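Hypothetical protein PG1100 (Porphyromonas gingivalis, PDB 1ZBS) is probably an N-acetylglucosamine kinase of the ASKHA superfamily, expected to transfer phosphate from ATP to the amino sugar, although its function has not been established. Local coordinates at residues G96-A101 against N121-D126; R152-S157 against P210-L215. All coordinates share one frame; numbering follows the deposited sequence.

The two interactions illustrate two kinds of packing in an ASKHA-type protein: one sets a helix on a sheet near the centre of the chain, the other pairs two helices farther out. Interaction 1 packs helix 97-105, which directly follows edge strand 91-95 of the first five-stranded sheet, against strand 120-125 of the second, its centre about 11 Å from the centre of the chain. Interaction 2 joins helices 147-159 and 210-229, its centre about 22 Å from that point and beside the second subunit. The two contact centres stand about 28 Å apart, their nearest atoms about 13 Å. In ASKHA kinases nucleotide and substrate bind in the cleft between the two domains, but neither contact includes a ligand.

Interaction 1. Residues G96-A101 against N121-D126; sequences GDMLGA and NSCLFD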
loop_
_atom_site.group_PDB
_atom_site.type_symbol
_atom_site.label_atom_id
_atom_site.label_comp_id
_atom_site.label_asym_id
_atom_site.label_seq_id
_atom_site.Cartn_x
_atom_site.Cartn_y
_atom_site.Cartn_z
ATOM N N GLY A 96 22.217 9.765 -8.249
ATOM C CA GLY A 96 20.861 9.718 -7.734
ATOM C C GLY A 96 20.237 11.086 -7.535
ATOM O O GLY A 96 20.939 12.095 -7.419
ATOM N N ASP A 97 18.909 11.122 -7.491
ATOM C CA ASP A 97 18.197 12.372 -7.303
ATOM C C ASP A 97 18.366 12.947 -5.899
ATOM O O ASP A 97 18.258 14.160 -5.701
ATOM C CB ASP A 97 16.704 12.199 -7.619
ATOM C CG ASP A 97 16.045 11.089 -6.809
ATOM O OD1 ASP A 97 14.799 11.086 -6.737
ATOM O OD2 ASP A 97 16.754 10.215 -6.255
HETATM N N MSE A 98 18.633 12.079 -4.928
HETATM C CA MSE A 98 18.811 12.515 -3.548
HETATM C C MSE A 98 20.071 13.374 -3.468
HETATM O O MSE A 98 20.085 14.420 -2.820
HETATM C CB MSE A 98 18.935 11.299 -2.623
HETATM C CG MSE A 98 18.954 11.625 -1.134
HETATM SE SE MSE A 98 17.331 12.464 -0.464
HETATM C CE MSE A 98 17.783 14.334 -0.745
ATOM N N LEU A 99 21.117 12.929 -4.155
ATOM C CA LEU A 99 22.379 13.643 -4.180
ATOM C C LEU A 99 22.212 14.972 -4.913
ATOM O O LEU A 99 22.800 15.992 -4.536
ATOM C CB LEU A 99 23.443 12.789 -4.870
ATOM C CG LEU A 99 24.782 13.480 -5.146
ATOM C CD1 LEU A 99 25.388 13.986 -3.842
ATOM C CD2 LEU A 99 25.718 12.503 -5.840
ATOM N N GLY A 100 21.417 14.945 -5.976
ATOM C CA GLY A 100 21.170 16.150 -6.739
ATOM C C GLY A 100 20.457 17.170 -5.874
ATOM O O GLY A 100 20.702 18.371 -5.980
ATOM N N ALA A 101 19.576 16.694 -5.002
ATOM C CA ALA A 101 18.846 17.592 -4.125
ATOM C C ALA A 101 19.772 18.200 -3.083
ATOM O O ALA A 101 19.714 19.396 -2.816
ATOM C CB ALA A 101 17.697 16.860 -3.447
ATOM N N ASN A 121 12.081 11.062 0.588
ATOM C CA ASN A 121 13.445 10.609 0.735
ATOM C C ASN A 121 14.226 11.556 1.666
ATOM O O ASN A 121 13.799 12.682 1.913
ATOM C CB ASN A 121 14.101 10.540 -0.651
ATOM C CG ASN A 121 15.216 9.524 -0.712
ATOM O OD1 ASN A 121 15.647 9.118 -1.800
ATOM N ND2 ASN A 121 15.696 9.104 0.456
ATOM N N SER A 122 15.350 11.092 2.204
ATOM C CA SER A 122 16.180 11.934 3.056
ATOM C C SER A 122 17.611 11.424 3.057
ATOM O O SER A 122 17.867 10.278 2.692
ATOM C CB SER A 122 15.648 11.991 4.503
ATOM O OG SER A 122 15.807 10.759 5.183
ATOM N N CYS A 123 18.539 12.288 3.460
ATOM C CA CYS A 123 19.945 11.926 3.531
ATOM C C CYS A 123 20.709 12.934 4.373
ATOM O O CYS A 123 20.316 14.096 4.496
ATOM C CB CYS A 123 20.564 11.902 2.137
ATOM S SG CYS A 123 20.824 13.557 1.445
ATOM N N LEU A 124 21.806 12.477 4.953
ATOM C CA LEU A 124 22.654 13.348 5.737
ATOM C C LEU A 124 23.771 13.669 4.749
ATOM O O LEU A 124 24.394 12.755 4.203
ATOM C CB LEU A 124 23.213 12.604 6.952
ATOM C CG LEU A 124 23.516 13.381 8.242
ATOM C CD1 LEU A 124 24.668 12.673 8.958
ATOM C CD2 LEU A 124 23.888 14.823 7.951
ATOM N N PHE A 125 23.995 14.956 4.493
ATOM C CA PHE A 125 25.031 15.407 3.555
ATOM C C PHE A 125 26.185 15.989 4.365
ATOM O O PHE A 125 25.952 16.735 5.310
ATOM C CB PHE A 125 24.462 16.497 2.634
ATOM C CG PHE A 125 25.290 16.752 1.404
ATOM C CD1 PHE A 125 25.569 18.053 0.991
ATOM C CD2 PHE A 125 25.772 15.692 0.644
ATOM C CE1 PHE A 125 26.319 18.289 -0.167
ATOM C CE2 PHE A 125 26.521 15.918 -0.513
ATOM C CZ PHE A 125 26.794 17.219 -0.917
ATOM N N ASP A 126 27.426 15.656 4.016
ATOM C CA ASP A 126 28.566 16.198 4.766
ATOM C C ASP A 126 29.190 17.365 4.032
ATOM O O ASP A 126 30.194 17.929 4.474
ATOM C CB ASP A 126 29.624 15.122 5.038
ATOM C CG ASP A 126 30.450 14.754 3.808
ATOM O OD1 ASP A 126 31.229 13.773 3.906
ATOM O OD2 ASP A 126 30.349 15.422 2.748
#
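Selenomethionine Met98 reaches from helix 97-105 across to strand 120-125, and its side chain carries most of this helix-on-sheet contact. At its root, Met98 CB lies 4.0 Å from Asn121 OD1. The next atom, Met98 CG, turns to the neighbouring inward-facing residue and sits 3.7 Å from Cys123 CB, with Cys123 SG equally near. A bend at chi2 (63°) then brings Met98 SE over the flat face of the Asn121 amide, almost directly above Asn121 CG at 3.6 Å and just as close to the backbone N of Ser122. A second bend, at chi3 (-90°), returns the methyl Met98 CE to the thiol, 3.8 Å from Cys123 SG. The bent chain lies along one side of the cysteine, with CG and CE both against SG. One helix residue on, Leu99 CD1 meets Phe125 CE2 obliquely at 4.0 Å. Asn121, Cys123 and Phe125, every second residue of the strand, point their side chains to the helix; Ser122 points the other way, its OG hydrogen-bonded to Tyr231 OH and Asn227 O. Ala113, Ile115 and Asn133 also touch Met98. Between these two segments the contact rests on dispersion, with the selenium (sulfur in ordinary methionine) against an amide face.

Interaction 2. Residues R152-S157 against P210-L215; sequences RLFIGS and PAVYSL
Helices 152-157 and 210-215 run roughly antiparallel, at 148° between their directions, with segment axes 10.8 Å apart and the CA atoms of Phe154 and Leu215 nearest at 7.4 Å. Leu215 bridges that gap. Its CG stands opposite its own backbone N (chi1 177°), which extends the side chain outward and sets the CD1 branch against the facing helix. Leu215 CD1 lies 3.6 Å from Phe154 CA and 4.1 Å from Leu153 CB, and it approaches the Phe154 ring at the edge, near the ring plane. One turn along, Ser157 OG comes to 4.0 Å from Leu215 CD1; the hydroxyl has the carbonyls of Leu153 and Phe154 of its own helix as possible acceptors. Phe154 also meets Val212, with Phe154 CE1 4.2 Å from Val212 CG2 in an oblique approach, and Ile203 of helix 200-204 touches both residues. Ile155, whose side chain points away from 210-215, packs on Leu141 of the second subunit, and Ser157 on Arg226 of that subunit. Leu215 CD1 rests on the backbone at Leu153 and Phe154, including Phe154 N, as well as on side-chain carbon and Ser157 OG, so these two segments meet by van der Waals contact, while the serine can direct its polarity back into its own helix.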
loop_
_atom_site.group_PDB
_atom_site.type_symbol
_atom_site.label_atom_id
_atom_site.label_comp_id
_atom_site.label_asym_id
_atom_site.label_seq_id
_atom_site.Cartn_x
_atom_site.Cartn_y
_atom_site.Cartn_z
ATOM N N ARG A 152 -3.210 8.079 -0.584
ATOM C CA ARG A 152 -3.900 6.885 -0.109
ATOM C C ARG A 152 -4.525 7.104 1.266
ATOM O O ARG A 152 -5.614 6.594 1.546
ATOM C CB ARG A 152 -2.987 5.655 -0.081
ATOM C CG ARG A 152 -1.913 5.652 0.976
ATOM C CD ARG A 152 -1.437 4.222 1.219
ATOM N NE ARG A 152 -0.049 4.195 1.653
ATOM C CZ ARG A 152 0.349 4.246 2.915
ATOM N NH1 ARG A 152 -0.539 4.318 3.893
ATOM N NH2 ARG A 152 1.645 4.235 3.193
ATOM N N LEU A 153 -3.851 7.866 2.122
ATOM C CA LEU A 153 -4.403 8.148 3.440
ATOM C C LEU A 153 -5.711 8.914 3.234
ATOM O O LEU A 153 -6.764 8.545 3.762
ATOM C CB LEU A 153 -3.423 8.991 4.281
ATOM C CG LEU A 153 -2.132 8.310 4.749
ATOM C CD1 LEU A 153 -1.264 9.314 5.507
ATOM C CD2 LEU A 153 -2.457 7.112 5.658
ATOM N N PHE A 154 -5.641 9.970 2.435
ATOM C CA PHE A 154 -6.811 10.791 2.167
ATOM C C PHE A 154 -8.021 10.043 1.585
ATOM O O PHE A 154 -9.105 10.087 2.167
ATOM C CB PHE A 154 -6.426 11.943 1.245
ATOM C CG PHE A 154 -7.567 12.853 0.922
ATOM C CD1 PHE A 154 -8.101 13.691 1.889
ATOM C CD2 PHE A 154 -8.117 12.861 -0.350
ATOM C CE1 PHE A 154 -9.168 14.524 1.586
ATOM C CE2 PHE A 154 -9.183 13.688 -0.660
ATOM C CZ PHE A 154 -9.708 14.521 0.308
ATOM N N ILE A 155 -7.858 9.360 0.453
ATOM C CA ILE A 155 -9.003 8.671 -0.124
ATOM C C ILE A 155 -9.510 7.552 0.798
ATOM O O ILE A 155 -10.707 7.250 0.829
ATOM C CB ILE A 155 -8.706 8.142 -1.575
ATOM C CG1 ILE A 155 -7.924 6.850 -1.538
ATOM C CG2 ILE A 155 -7.932 9.183 -2.374
ATOM C CD1 ILE A 155 -8.833 5.648 -1.637
ATOM N N GLY A 156 -8.612 6.963 1.581
ATOM C CA GLY A 156 -9.021 5.909 2.497
ATOM C C GLY A 156 -10.031 6.447 3.499
ATOM O O GLY A 156 -11.156 5.953 3.598
ATOM N N SER A 157 -9.634 7.476 4.239
ATOM C CA SER A 157 -10.523 8.067 5.228
ATOM C C SER A 157 -11.750 8.685 4.565
ATOM O O SER A 157 -12.855 8.644 5.104
ATOM C CB SER A 157 -9.781 9.138 6.016
ATOM O OG SER A 157 -9.292 10.115 5.126
ATOM N N PRO A 210 -10.275 20.907 8.985
ATOM C CA PRO A 210 -9.525 20.237 10.058
ATOM C C PRO A 210 -9.006 18.841 9.715
ATOM O O PRO A 210 -7.799 18.598 9.716
ATOM C CB PRO A 210 -10.532 20.201 11.206
ATOM C CG PRO A 210 -11.274 21.477 11.013
ATOM C CD PRO A 210 -11.525 21.481 9.516
ATOM N N ALA A 211 -9.934 17.930 9.434
ATOM C CA ALA A 211 -9.602 16.551 9.096
ATOM C C ALA A 211 -8.510 16.441 8.036
ATOM O O ALA A 211 -7.652 15.566 8.110
ATOM C CB ALA A 211 -10.855 15.826 8.628
ATOM N N VAL A 212 -8.550 17.328 7.050
ATOM C CA VAL A 212 -7.573 17.331 5.964
ATOM C C VAL A 212 -6.212 17.809 6.457
ATOM O O VAL A 212 -5.195 17.159 6.215
ATOM C CB VAL A 212 -8.045 18.249 4.804
ATOM C CG1 VAL A 212 -6.995 18.314 3.711
ATOM C CG2 VAL A 212 -9.358 17.725 4.237
ATOM N N TYR A 213 -6.207 18.948 7.150
ATOM C CA TYR A 213 -4.984 19.540 7.681
ATOM C C TYR A 213 -4.245 18.606 8.652
ATOM O O TYR A 213 -3.036 18.422 8.534
ATOM C CB TYR A 213 -5.299 20.881 8.371
ATOM C CG TYR A 213 -4.069 21.644 8.831
ATOM C CD1 TYR A 213 -3.396 21.288 10.001
ATOM C CD2 TYR A 213 -3.539 22.678 8.059
ATOM C CE1 TYR A 213 -2.219 21.939 10.388
ATOM C CE2 TYR A 213 -2.363 23.336 8.434
ATOM C CZ TYR A 213 -1.707 22.958 9.598
ATOM O OH TYR A 213 -0.527 23.577 9.951
ATOM N N SER A 214 -4.957 18.012 9.603
ATOM C CA SER A 214 -4.299 17.128 10.548
ATOM C C SER A 214 -3.754 15.890 9.827
ATOM O O SER A 214 -2.748 15.313 10.243
ATOM C CB SER A 214 -5.255 16.706 11.661
ATOM O OG SER A 214 -6.213 15.782 11.184
ATOM N N LEU A 215 -4.418 15.481 8.747
ATOM C CA LEU A 215 -3.957 14.327 7.981
ATOM C C LEU A 215 -2.592 14.639 7.355
ATOM O O LEU A 215 -1.662 13.836 7.441
ATOM C CB LEU A 215 -4.976 13.956 6.896
ATOM C CG LEU A 215 -4.610 12.800 5.950
ATOM C CD1 LEU A 215 -5.889 12.108 5.442
ATOM C CD2 LEU A 215 -3.789 13.335 4.782
#